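Local coordinates for protein subdomain of Desmoplakin Carboxy-Terminal domain (DPCT) (Homo sapiens, PDB 1LM5) that probably helps desmoplakin bind intermediate filaments through a carboxy-terminal subdomain built from plakin repeats, at residues 6-11 / 179-184; 12-17 / 31-36; 50-55 / 69-74; 121-126 / 155-160. All coordinates share one frame; numbering follows the deposited sequence.

Contact 1. Residues 6-11 / 179-184; sequences EESSPI and DAINRS
S8 packs its CB closely on the CG2 branch of I181, while I11, farther along the same irregular chain, meets A180 and I181 of helix 177-183 more loosely. The tight part is apolar. CB of S8 and CG2 of I181 are 3.5 Å apart, closer than carbons usually sit, so the small side chain of serine suits this narrow place. I181 offers that branch because a chi1 of -66° puts CG1 anti to the carbonyl carbon and so turns CG2 anti to the backbone N; its other branch, CG1 and CD1, turns to the chain farther on. There the approach is looser: CG1 of I181 lies 4.4 Å from CG1 of I11, and CD1 of I181 is 4.4 Å from the carbonyl O of S9. I11 brings its CD1 to the helix backbone, 4.0 Å from N of I181, and its CG1 past CB of S184, at 4.5 Å.

The margin of the contact is polar. S184, near the end of the helix, bends its OG back to the carbonyl O of I181 in a very short hydrogen bond. R193 bonds to both serine hydroxyls, through NH1 to S184 OG and through NE to S9 OG. Farther out, E6 forms a salt bridge with K178, and E7 has a weak, long ion pair with R151 of the second subunit.

No hydrogen bond joins 6-11 to 179-184, so the fit of aliphatic surfaces carries the cohesion between them, whereas the hydroxyls of S9 and S184 find their partners in R193 and the backbone.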
loop_
_atom_site.group_PDB
_atom_site.type_symbol
_atom_site.label_atom_id
_atom_site.label_comp_id
_atom_site.label_asym_id
_atom_site.label_seq_id
_atom_site.Cartn_x
_atom_site.Cartn_y
_atom_site.Cartn_z
ATOM N N GLU B 6 -0.353 15.398 -10.011
ATOM C CA GLU B 6 0.904 14.660 -10.124
ATOM C C GLU B 6 0.815 13.164 -9.843
ATOM O O GLU B 6 1.514 12.369 -10.471
ATOM C CB GLU B 6 1.957 15.290 -9.213
ATOM C CG GLU B 6 2.365 16.675 -9.660
ATOM C CD GLU B 6 2.708 16.716 -11.135
ATOM O OE1 GLU B 6 3.516 15.874 -11.583
ATOM O OE2 GLU B 6 2.170 17.591 -11.847
ATOM N N GLU B 7 -0.023 12.783 -8.885
ATOM C CA GLU B 7 -0.207 11.371 -8.561
ATOM C C GLU B 7 -1.693 11.075 -8.481
ATOM O O GLU B 7 -2.512 11.984 -8.331
ATOM C CB GLU B 7 0.465 11.004 -7.233
ATOM C CG GLU B 7 0.018 11.818 -6.034
ATOM C CD GLU B 7 0.558 13.232 -6.067
ATOM O OE1 GLU B 7 1.764 13.390 -6.354
ATOM O OE2 GLU B 7 -0.211 14.180 -5.798
ATOM N N SER B 8 -2.044 9.801 -8.581
ATOM C CA SER B 8 -3.443 9.426 -8.522
ATOM C C SER B 8 -3.617 7.931 -8.673
ATOM O O SER B 8 -2.682 7.213 -9.019
ATOM C CB SER B 8 -4.215 10.147 -9.628
ATOM O OG SER B 8 -5.548 9.678 -9.719
ATOM N N SER B 9 -4.829 7.472 -8.405
ATOM C CA SER B 9 -5.169 6.067 -8.524
ATOM C C SER B 9 -4.933 5.650 -9.966
ATOM O O SER B 9 -5.006 6.472 -10.882
ATOM C CB SER B 9 -6.645 5.886 -8.203
ATOM O OG SER B 9 -7.400 6.791 -9.001
ATOM N N PRO B 10 -4.636 4.363 -10.191
ATOM C CA PRO B 10 -4.416 3.932 -11.569
ATOM C C PRO B 10 -5.743 3.989 -12.327
ATOM O O PRO B 10 -6.824 3.878 -11.732
ATOM C CB PRO B 10 -3.947 2.484 -11.418
ATOM C CG PRO B 10 -3.370 2.427 -10.039
ATOM C CD PRO B 10 -4.340 3.273 -9.242
ATOM N N ILE B 11 -5.664 4.183 -13.630
ATOM C CA ILE B 11 -6.863 4.190 -14.445
ATOM C C ILE B 11 -7.416 2.787 -14.279
ATOM O O ILE B 11 -6.709 1.802 -14.487
ATOM C CB ILE B 11 -6.505 4.468 -15.893
ATOM C CG1 ILE B 11 -6.001 5.912 -15.994
ATOM C CG2 ILE B 11 -7.701 4.217 -16.801
ATOM C CD1 ILE B 11 -5.361 6.248 -17.300
ATOM N N ASP B 179 -0.528 11.721 -18.675
ATOM C CA ASP B 179 -1.558 12.396 -19.459
ATOM C C ASP B 179 -2.885 11.685 -19.288
ATOM O O ASP B 179 -3.921 12.321 -19.163
ATOM C CB ASP B 179 -1.230 12.372 -20.950
ATOM C CG ASP B 179 -0.019 13.196 -21.298
ATOM O OD1 ASP B 179 0.696 12.811 -22.242
ATOM O OD2 ASP B 179 0.208 14.229 -20.637
ATOM N N ALA B 180 -2.839 10.358 -19.328
ATOM C CA ALA B 180 -4.033 9.548 -19.200
ATOM C C ALA B 180 -4.739 9.862 -17.887
ATOM O O ALA B 180 -5.946 10.036 -17.864
ATOM C CB ALA B 180 -3.673 8.073 -19.270
ATOM N N ILE B 181 -3.980 9.951 -16.799
ATOM C CA ILE B 181 -4.578 10.242 -15.508
ATOM C C ILE B 181 -5.188 11.638 -15.520
ATOM O O ILE B 181 -6.255 11.866 -14.953
ATOM C CB ILE B 181 -3.539 10.145 -14.386
ATOM C CG1 ILE B 181 -3.079 8.698 -14.248
ATOM C CG2 ILE B 181 -4.130 10.635 -13.076
ATOM C CD1 ILE B 181 -1.914 8.516 -13.288
ATOM N N ASN B 182 -4.516 12.574 -16.174
ATOM C CA ASN B 182 -5.037 13.930 -16.234
ATOM C C ASN B 182 -6.268 14.057 -17.124
ATOM O O ASN B 182 -7.076 14.962 -16.944
ATOM C CB ASN B 182 -3.942 14.891 -16.691
ATOM C CG ASN B 182 -2.999 15.250 -15.568
ATOM O OD1 ASN B 182 -3.423 15.781 -14.540
ATOM N ND2 ASN B 182 -1.715 14.952 -15.749
ATOM N N ARG B 183 -6.410 13.139 -18.076
ATOM C CA ARG B 183 -7.549 13.145 -18.994
ATOM C C ARG B 183 -8.628 12.176 -18.545
ATOM O O ARG B 183 -9.653 12.026 -19.203
ATOM C CB ARG B 183 -7.075 12.770 -20.399
ATOM C CG ARG B 183 -6.243 13.854 -21.041
ATOM C CD ARG B 183 -5.417 13.361 -22.210
ATOM N NE ARG B 183 -4.610 14.455 -22.739
ATOM C CZ ARG B 183 -5.114 15.515 -23.367
ATOM N NH1 ARG B 183 -6.425 15.618 -23.555
ATOM N NH2 ARG B 183 -4.311 16.485 -23.778
ATOM N N SER B 184 -8.392 11.515 -17.420
ATOM C CA SER B 184 -9.345 10.553 -16.890
ATOM C C SER B 184 -10.392 11.251 -16.039
ATOM O O SER B 184 -10.204 12.380 -15.591
ATOM C CB SER B 184 -8.625 9.510 -16.034
ATOM O OG SER B 184 -8.055 10.128 -14.887
#

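Contact 2. Residues 12-17 / 31-36; sequences AAIFDT and RGIVDS
D16 and R31 meet in a salt bridge that rests on a single carboxylate oxygen. R31 NH2 gives D16 OD1 a short, fairly straight hydrogen bond of 2.6 Å with an N-H...O angle of 156°; NE adds a weak one to the same OD1 at 3.3 Å. The oxygen sits at the guanidinium edge, near its plane, but NH2 meets it on its anti side and somewhat out of the carboxylate plane, and the two flat groups are turned 61° apart. This is therefore not the coplanar pairing in which two N-H groups meet two oxygens. OD1 also accepts from N19 ND2, and OD2 is satisfied by the chain next to the segment. NH2 of R31 has a second salt bridge with E21, and NH1 a weak, long ion pair with E27.

The bridge stands at one end of an apolar patch. I33 CD1 lies 3.8 Å from CG of D16 and 4.2 Å from CG2 of I14. Beyond it, I14 and V34 reach toward each other, tip to tip, with CD1 of I14 3.8 Å from CG2 of V34. Branched aliphatics suit this buried side of strand 11-16.

G32, with positive phi, ends helix 25-30 in a Schellman motif, and D35 is the N-cap of helix 36-47. The donors converging on D16 would probably offset its apolar surroundings and favour the ionised carboxylate, joining the strand's end to the turn by charge as well as by packing.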
loop_
_atom_site.group_PDB
_atom_site.type_symbol
_atom_site.label_atom_id
_atom_site.label_comp_id
_atom_site.label_asym_id
_atom_site.label_seq_id
_atom_site.Cartn_x
_atom_site.Cartn_y
_atom_site.Cartn_z
ATOM N N ALA B 12 -8.682 2.694 -13.898
ATOM C CA ALA B 12 -9.295 1.406 -13.642
ATOM C C ALA B 12 -10.028 0.799 -14.811
ATOM O O ALA B 12 -9.999 -0.413 -15.007
ATOM C CB ALA B 12 -10.256 1.531 -12.471
ATOM N N ALA B 13 -10.693 1.643 -15.583
ATOM C CA ALA B 13 -11.482 1.153 -16.680
ATOM C C ALA B 13 -11.735 2.206 -17.733
ATOM O O ALA B 13 -11.189 3.307 -17.692
ATOM C CB ALA B 13 -12.800 0.614 -16.151
ATOM N N ILE B 14 -12.627 1.862 -18.643
ATOM C CA ILE B 14 -12.947 2.697 -19.774
ATOM C C ILE B 14 -14.366 3.210 -19.750
ATOM O O ILE B 14 -15.272 2.522 -19.299
ATOM C CB ILE B 14 -12.760 1.871 -21.044
ATOM C CG1 ILE B 14 -11.312 1.388 -21.114
ATOM C CG2 ILE B 14 -13.165 2.674 -22.264
ATOM C CD1 ILE B 14 -10.325 2.504 -21.301
ATOM N N PHE B 15 -14.558 4.436 -20.212
ATOM C CA PHE B 15 -15.906 4.935 -20.301
ATOM C C PHE B 15 -16.165 5.012 -21.795
ATOM O O PHE B 15 -15.572 5.828 -22.507
ATOM C CB PHE B 15 -16.075 6.310 -19.668
ATOM C CG PHE B 15 -17.502 6.755 -19.632
ATOM C CD1 PHE B 15 -18.385 6.210 -18.699
ATOM C CD2 PHE B 15 -17.994 7.640 -20.594
ATOM C CE1 PHE B 15 -19.746 6.532 -18.726
ATOM C CE2 PHE B 15 -19.361 7.976 -20.632
ATOM C CZ PHE B 15 -20.235 7.419 -19.699
ATOM N N ASP B 16 -17.015 4.119 -22.274
ATOM C CA ASP B 16 -17.368 4.080 -23.684
ATOM C C ASP B 16 -18.346 5.229 -23.921
ATOM O O ASP B 16 -19.526 5.139 -23.584
ATOM C CB ASP B 16 -18.003 2.726 -24.003
ATOM C CG ASP B 16 -18.413 2.591 -25.453
ATOM O OD1 ASP B 16 -18.629 1.443 -25.881
ATOM O OD2 ASP B 16 -18.530 3.613 -26.163
ATOM N N THR B 17 -17.825 6.316 -24.480
ATOM C CA THR B 17 -18.603 7.518 -24.745
ATOM C C THR B 17 -19.811 7.270 -25.630
ATOM O O THR B 17 -20.904 7.765 -25.352
ATOM C CB THR B 17 -17.724 8.601 -25.410
ATOM O OG1 THR B 17 -16.662 8.966 -24.519
ATOM C CG2 THR B 17 -18.558 9.836 -25.722
ATOM N N ARG B 31 -14.184 -4.026 -28.308
ATOM C CA ARG B 31 -15.054 -3.166 -29.102
ATOM C C ARG B 31 -14.253 -2.288 -30.056
ATOM O O ARG B 31 -14.810 -1.477 -30.791
ATOM C CB ARG B 31 -15.932 -2.324 -28.166
ATOM C CG ARG B 31 -16.355 -3.122 -26.948
ATOM C CD ARG B 31 -17.826 -3.075 -26.616
ATOM N NE ARG B 31 -18.230 -1.847 -25.946
ATOM C CZ ARG B 31 -19.178 -1.787 -25.012
ATOM N NH1 ARG B 31 -19.815 -2.886 -24.625
ATOM N NH2 ARG B 31 -19.515 -0.621 -24.483
ATOM N N GLY B 32 -12.939 -2.468 -30.043
ATOM C CA GLY B 32 -12.081 -1.706 -30.923
ATOM C C GLY B 32 -11.997 -0.221 -30.634
ATOM O O GLY B 32 -11.658 0.551 -31.528
ATOM N N ILE B 33 -12.299 0.190 -29.405
ATOM C CA ILE B 33 -12.214 1.609 -29.064
ATOM C C ILE B 33 -10.912 1.919 -28.325
ATOM O O ILE B 33 -10.517 3.078 -28.197
ATOM C CB ILE B 33 -13.439 2.079 -28.248
ATOM C CG1 ILE B 33 -13.565 1.299 -26.937
ATOM C CG2 ILE B 33 -14.693 1.905 -29.099
ATOM C CD1 ILE B 33 -14.708 1.804 -26.055
ATOM N N VAL B 34 -10.259 0.865 -27.841
ATOM C CA VAL B 34 -8.959 0.963 -27.176
ATOM C C VAL B 34 -8.099 -0.065 -27.919
ATOM O O VAL B 34 -8.497 -1.228 -28.041
ATOM C CB VAL B 34 -9.033 0.551 -25.687
ATOM C CG1 VAL B 34 -7.652 0.631 -25.065
ATOM C CG2 VAL B 34 -10.028 1.431 -24.943
ATOM N N ASP B 35 -6.947 0.345 -28.442
ATOM C CA ASP B 35 -6.104 -0.611 -29.156
ATOM C C ASP B 35 -5.476 -1.556 -28.144
ATOM O O ASP B 35 -5.275 -1.190 -26.985
ATOM C CB ASP B 35 -5.018 0.097 -29.967
ATOM C CG ASP B 35 -3.971 0.739 -29.094
ATOM O OD1 ASP B 35 -4.169 1.899 -28.690
ATOM O OD2 ASP B 35 -2.956 0.076 -28.801
ATOM N N SER B 36 -5.159 -2.771 -28.572
ATOM C CA SER B 36 -4.615 -3.768 -27.664
ATOM C C SER B 36 -3.325 -3.388 -26.950
ATOM O O SER B 36 -3.079 -3.839 -25.835
ATOM C CB SER B 36 -4.402 -5.092 -28.398
ATOM O OG SER B 36 -3.307 -4.988 -29.282
#

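Contact 3. Residues 50-55 / 69-74; sequences GGIIHP and QGVIDQ
The imidazole of H54 meets the side-chain amide of Q69 at its edge: Q69 OE1 lies near the ring plane, 3.2 Å from CD2 of H54, and the two flat groups are inclined by 35°. It is a contact of a polarised ring carbon with an amide oxygen and not a hydrogen bond. CG2 of V71 approaches the same CD2 obliquely, at 3.9 Å. The ring reaches this place because CG stands anti to the backbone N (chi1 -172°), and its ND1 bonds to T56 N, which limits how the ring can turn. An extended Q69 brings its amide in from the outer margin.

Next to this polar edge lies an apolar wedge. V71 enters between I52 and P55: its CG1 presses on CG2 of I52 at 3.5 Å, a tight fit, and stands 4.1 Å from CD of P55. I72 follows with its CG2 3.8 Å from the same CG2 of I52. Branched aliphatics bring methyls close to the backbone and suit this buried corner, where L80 of helix 74-88 also packs on I52 and I72.

Both segments turn at glycines: G50 ends helix 36-47, and G70 ends helix 63-68, each in a Schellman motif, while D73 is the N-cap of helix 74-88. Both lie in the range of a plectin repeat, and the contact is consistent with the known plakin repeat motif, a beta hairpin followed by two antiparallel helices.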
loop_
_atom_site.group_PDB
_atom_site.type_symbol
_atom_site.label_atom_id
_atom_site.label_comp_id
_atom_site.label_asym_id
_atom_site.label_seq_id
_atom_site.Cartn_x
_atom_site.Cartn_y
_atom_site.Cartn_z
ATOM N N GLY B 50 -0.240 -3.772 -8.072
ATOM C CA GLY B 50 -0.973 -4.596 -7.125
ATOM C C GLY B 50 -2.018 -5.533 -7.683
ATOM O O GLY B 50 -2.412 -6.487 -7.012
ATOM N N GLY B 51 -2.481 -5.270 -8.896
ATOM C CA GLY B 51 -3.458 -6.161 -9.480
ATOM C C GLY B 51 -4.338 -5.550 -10.538
ATOM O O GLY B 51 -4.546 -4.335 -10.577
ATOM N N ILE B 52 -4.844 -6.412 -11.413
ATOM C CA ILE B 52 -5.753 -5.982 -12.453
ATOM C C ILE B 52 -6.959 -5.459 -11.680
ATOM O O ILE B 52 -7.430 -6.101 -10.738
ATOM C CB ILE B 52 -6.145 -7.169 -13.337
ATOM C CG1 ILE B 52 -4.887 -7.739 -14.005
ATOM C CG2 ILE B 52 -7.151 -6.727 -14.384
ATOM C CD1 ILE B 52 -4.130 -6.704 -14.860
ATOM N N ILE B 53 -7.447 -4.285 -12.049
ATOM C CA ILE B 53 -8.565 -3.715 -11.322
ATOM C C ILE B 53 -9.896 -4.181 -11.874
ATOM O O ILE B 53 -10.172 -4.022 -13.060
ATOM C CB ILE B 53 -8.504 -2.173 -11.350
ATOM C CG1 ILE B 53 -7.182 -1.718 -10.729
ATOM C CG2 ILE B 53 -9.704 -1.575 -10.578
ATOM C CD1 ILE B 53 -6.918 -0.225 -10.847
ATOM N N HIS B 54 -10.727 -4.761 -11.012
ATOM C CA HIS B 54 -12.024 -5.210 -11.487
ATOM C C HIS B 54 -12.786 -3.927 -11.793
ATOM O O HIS B 54 -12.946 -3.075 -10.935
ATOM C CB HIS B 54 -12.753 -6.028 -10.438
ATOM C CG HIS B 54 -14.003 -6.649 -10.962
ATOM N ND1 HIS B 54 -15.089 -5.898 -11.355
ATOM C CD2 HIS B 54 -14.309 -7.937 -11.250
ATOM C CE1 HIS B 54 -16.011 -6.697 -11.866
ATOM N NE2 HIS B 54 -15.562 -7.937 -11.815
ATOM N N PRO B 55 -13.268 -3.783 -13.028
ATOM C CA PRO B 55 -13.990 -2.571 -13.423
ATOM C C PRO B 55 -15.197 -2.142 -12.608
ATOM O O PRO B 55 -15.522 -0.959 -12.577
ATOM C CB PRO B 55 -14.334 -2.835 -14.882
ATOM C CG PRO B 55 -14.483 -4.303 -14.934
ATOM C CD PRO B 55 -13.355 -4.813 -14.075
ATOM N N GLN B 69 -12.253 -14.179 -14.220
ATOM C CA GLN B 69 -13.424 -13.319 -14.191
ATOM C C GLN B 69 -13.743 -12.611 -15.501
ATOM O O GLN B 69 -14.679 -11.804 -15.571
ATOM C CB GLN B 69 -13.266 -12.315 -13.054
ATOM C CG GLN B 69 -13.237 -12.985 -11.692
ATOM C CD GLN B 69 -13.029 -12.002 -10.567
ATOM O OE1 GLN B 69 -13.654 -10.947 -10.534
ATOM N NE2 GLN B 69 -12.153 -12.347 -9.628
ATOM N N GLY B 70 -12.975 -12.919 -16.541
ATOM C CA GLY B 70 -13.199 -12.307 -17.835
ATOM C C GLY B 70 -12.752 -10.858 -17.889
ATOM O O GLY B 70 -13.051 -10.152 -18.853
ATOM N N VAL B 71 -12.031 -10.421 -16.861
ATOM C CA VAL B 71 -11.561 -9.045 -16.813
ATOM C C VAL B 71 -10.481 -8.845 -17.871
ATOM O O VAL B 71 -10.322 -7.753 -18.406
ATOM C CB VAL B 71 -11.030 -8.684 -15.424
ATOM C CG1 VAL B 71 -10.434 -7.276 -15.452
ATOM C CG2 VAL B 71 -12.174 -8.748 -14.416
ATOM N N ILE B 72 -9.739 -9.912 -18.158
ATOM C CA ILE B 72 -8.706 -9.886 -19.195
ATOM C C ILE B 72 -8.742 -11.278 -19.814
ATOM O O ILE B 72 -9.148 -12.243 -19.150
ATOM C CB ILE B 72 -7.272 -9.644 -18.637
ATOM C CG1 ILE B 72 -6.807 -10.845 -17.814
ATOM C CG2 ILE B 72 -7.240 -8.372 -17.774
ATOM C CD1 ILE B 72 -5.424 -10.660 -17.190
ATOM N N ASP B 73 -8.333 -11.388 -21.067
ATOM C CA ASP B 73 -8.333 -12.685 -21.718
ATOM C C ASP B 73 -6.996 -13.380 -21.495
ATOM O O ASP B 73 -6.041 -12.772 -21.006
ATOM C CB ASP B 73 -8.666 -12.545 -23.212
ATOM C CG ASP B 73 -7.602 -11.805 -23.998
ATOM O OD1 ASP B 73 -7.964 -11.179 -25.018
ATOM O OD2 ASP B 73 -6.414 -11.857 -23.618
ATOM N N GLN B 74 -6.944 -14.666 -21.831
ATOM C CA GLN B 74 -5.749 -15.479 -21.638
ATOM C C GLN B 74 -4.473 -14.912 -22.246
ATOM O O GLN B 74 -3.443 -14.841 -21.581
ATOM C CB GLN B 74 -5.974 -16.884 -22.204
ATOM C CG GLN B 74 -7.123 -17.656 -21.577
ATOM C CD GLN B 74 -8.444 -17.440 -22.293
ATOM O OE1 GLN B 74 -9.381 -18.230 -22.132
ATOM N NE2 GLN B 74 -8.530 -16.370 -23.084
#

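Contact 4. Residues 121-126 / 155-160; sequences FQYLTG and RLQDTS
Y123 lies with one ring face against L156, and this CH-pi contact carries most of the meeting. CB of L156 sits 4.0 Å from the ring centroid, only 12° off the normal, almost over the middle of the ring, and its CD2 touches CB of Y123. The carbonyl of L156 covers the ring face together with CB, its O 3.2 Å from CE2 of Y123. The ring is thrown outward because CG stands anti to the backbone N (chi1 -174°), which carries it from helix 112-124 across to the end of helix 150-157. A second aromatic interaction comes from the second subunit, whose R151 makes a cation-pi contact with this ring. A broad, polarisable aromatic suits a place that must meet both a leucine and an arginine.

A methyl contact adds to it at the edge. T159 places CG2 there, 3.9 Å from CE2 of Y123, and the same methyl packs 3.6 Å from CD2 of L124. L124 also touches I181 and K178 of helix 177-183. The contact thus joins the C-terminal ends of two helices separated in sequence by strands 129-130 and 135-136 and helix 139-145; residues 121-126 fall within a plectin repeat, the sequence unit of this fold.

Among the polar groups, the carbonyl O of L156 accepts a hydrogen bond from Y162 OH, and Y123 OH passes 3.5 Å from CA of Q157. T159 turns its methyl inward while its OG1 bonds to E6. In the loop that follows helix 112-124, G126 O accepts from R155 NH1 of the second subunit.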
loop_
_atom_site.group_PDB
_atom_site.type_symbol
_atom_site.label_atom_id
_atom_site.label_comp_id
_atom_site.label_asym_id
_atom_site.label_seq_id
_atom_site.Cartn_x
_atom_site.Cartn_y
_atom_site.Cartn_z
ATOM N N PHE B 121 4.318 3.797 -14.087
ATOM C CA PHE B 121 2.974 3.463 -13.663
ATOM C C PHE B 121 2.924 3.511 -12.143
ATOM O O PHE B 121 2.012 4.086 -11.563
ATOM C CB PHE B 121 2.607 2.051 -14.109
ATOM C CG PHE B 121 2.427 1.901 -15.590
ATOM C CD1 PHE B 121 2.640 0.663 -16.192
ATOM C CD2 PHE B 121 2.010 2.970 -16.375
ATOM C CE1 PHE B 121 2.432 0.491 -17.563
ATOM C CE2 PHE B 121 1.800 2.816 -17.748
ATOM C CZ PHE B 121 2.011 1.571 -18.344
ATOM N N GLN B 122 3.907 2.886 -11.499
ATOM C CA GLN B 122 3.933 2.864 -10.044
ATOM C C GLN B 122 4.135 4.266 -9.505
ATOM O O GLN B 122 3.383 4.734 -8.653
ATOM C CB GLN B 122 5.050 1.939 -9.544
ATOM C CG GLN B 122 4.856 0.482 -9.945
ATOM C CD GLN B 122 6.025 -0.406 -9.548
ATOM O OE1 GLN B 122 7.087 0.079 -9.150
ATOM N NE2 GLN B 122 5.837 -1.717 -9.675
ATOM N N TYR B 123 5.153 4.941 -10.020
ATOM C CA TYR B 123 5.467 6.282 -9.577
ATOM C C TYR B 123 4.255 7.205 -9.605
ATOM O O TYR B 123 3.931 7.856 -8.611
ATOM C CB TYR B 123 6.573 6.860 -10.451
ATOM C CG TYR B 123 7.050 8.193 -9.959
ATOM C CD1 TYR B 123 7.918 8.281 -8.883
ATOM C CD2 TYR B 123 6.600 9.377 -10.547
ATOM C CE1 TYR B 123 8.329 9.508 -8.401
ATOM C CE2 TYR B 123 7.006 10.607 -10.072
ATOM C CZ TYR B 123 7.870 10.666 -8.997
ATOM O OH TYR B 123 8.277 11.885 -8.505
ATOM N N LEU B 124 3.593 7.250 -10.754
ATOM C CA LEU B 124 2.424 8.090 -10.956
ATOM C C LEU B 124 1.246 7.741 -10.072
ATOM O O LEU B 124 0.366 8.565 -9.872
ATOM C CB LEU B 124 1.967 8.023 -12.414
ATOM C CG LEU B 124 2.832 8.762 -13.435
ATOM C CD1 LEU B 124 2.364 8.405 -14.839
ATOM C CD2 LEU B 124 2.753 10.267 -13.188
ATOM N N THR B 125 1.229 6.529 -9.538
ATOM C CA THR B 125 0.107 6.124 -8.714
ATOM C C THR B 125 0.422 5.994 -7.232
ATOM O O THR B 125 -0.261 5.273 -6.509
ATOM C CB THR B 125 -0.490 4.807 -9.227
ATOM O OG1 THR B 125 0.537 3.809 -9.322
ATOM C CG2 THR B 125 -1.116 5.021 -10.619
ATOM N N GLY B 126 1.455 6.689 -6.778
ATOM C CA GLY B 126 1.770 6.626 -5.364
ATOM C C GLY B 126 3.223 6.404 -5.017
ATOM O O GLY B 126 3.679 6.854 -3.970
ATOM N N ARG B 155 14.378 11.314 -13.625
ATOM C CA ARG B 155 13.577 10.949 -14.798
ATOM C C ARG B 155 12.121 10.675 -14.419
ATOM O O ARG B 155 11.193 11.133 -15.089
ATOM C CB ARG B 155 14.160 9.709 -15.471
ATOM C CG ARG B 155 14.913 9.978 -16.756
ATOM C CD ARG B 155 15.695 8.750 -17.188
ATOM N NE ARG B 155 16.912 8.605 -16.395
ATOM C CZ ARG B 155 17.364 7.455 -15.902
ATOM N NH1 ARG B 155 16.706 6.321 -16.114
ATOM N NH2 ARG B 155 18.476 7.446 -15.181
ATOM N N LEU B 156 11.925 9.909 -13.352
ATOM C CA LEU B 156 10.581 9.591 -12.888
ATOM C C LEU B 156 9.839 10.854 -12.476
ATOM O O LEU B 156 8.655 11.016 -12.756
ATOM C CB LEU B 156 10.644 8.636 -11.698
ATOM C CG LEU B 156 10.994 7.192 -12.043
ATOM C CD1 LEU B 156 11.167 6.402 -10.756
ATOM C CD2 LEU B 156 9.892 6.599 -12.919
ATOM N N GLN B 157 10.548 11.747 -11.802
ATOM C CA GLN B 157 9.956 12.992 -11.336
ATOM C C GLN B 157 9.456 13.871 -12.480
ATOM O O GLN B 157 8.417 14.524 -12.361
ATOM C CB GLN B 157 10.980 13.764 -10.505
ATOM C CG GLN B 157 10.563 15.176 -10.158
ATOM C CD GLN B 157 11.756 16.043 -9.843
ATOM O OE1 GLN B 157 12.520 15.747 -8.926
ATOM N NE2 GLN B 157 11.933 17.116 -10.610
ATOM N N ASP B 158 10.197 13.898 -13.581
ATOM C CA ASP B 158 9.814 14.704 -14.733
ATOM C C ASP B 158 8.684 14.016 -15.492
ATOM O O ASP B 158 8.830 13.655 -16.665
ATOM C CB ASP B 158 11.010 14.902 -15.663
ATOM C CG ASP B 158 10.697 15.829 -16.821
ATOM O OD1 ASP B 158 11.518 15.922 -17.757
ATOM O OD2 ASP B 158 9.627 16.470 -16.795
ATOM N N THR B 159 7.560 13.843 -14.809
ATOM C CA THR B 159 6.397 13.182 -15.386
ATOM C C THR B 159 5.997 13.785 -16.723
ATOM O O THR B 159 5.475 13.092 -17.591
ATOM C CB THR B 159 5.192 13.246 -14.425
ATOM O OG1 THR B 159 4.854 14.616 -14.163
ATOM C CG2 THR B 159 5.531 12.552 -13.109
ATOM N N SER B 160 6.253 15.080 -16.887
ATOM C CA SER B 160 5.910 15.770 -18.120
ATOM C C SER B 160 6.631 15.181 -19.319
ATOM O O SER B 160 6.123 15.229 -20.438
ATOM C CB SER B 160 6.257 17.259 -18.006
ATOM O OG SER B 160 5.567 17.859 -16.924
#

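How the contacts relate
From the N terminus, 6-11 opens the longest loop, which closes only when contact 1 brings it to helix 177-183; the other three contacts lie within that span, in series and without crossing. Contact 2 closes first, tying strand 11-16 to the turn after helix 25-30. Contact 3 then joins the hairpin strand 52-53 to the turn between helices 63-68 and 74-88. Contact 4 links the ends of helices 112-124 and 150-157, on the opposite side of the chain's centre from contact 3. Residues 6-13 bridge the pieces: S8 N probably bonds to L124 O, while P10 and A12 pack on I53. Contacts 1 and 4 both touch the second subunit.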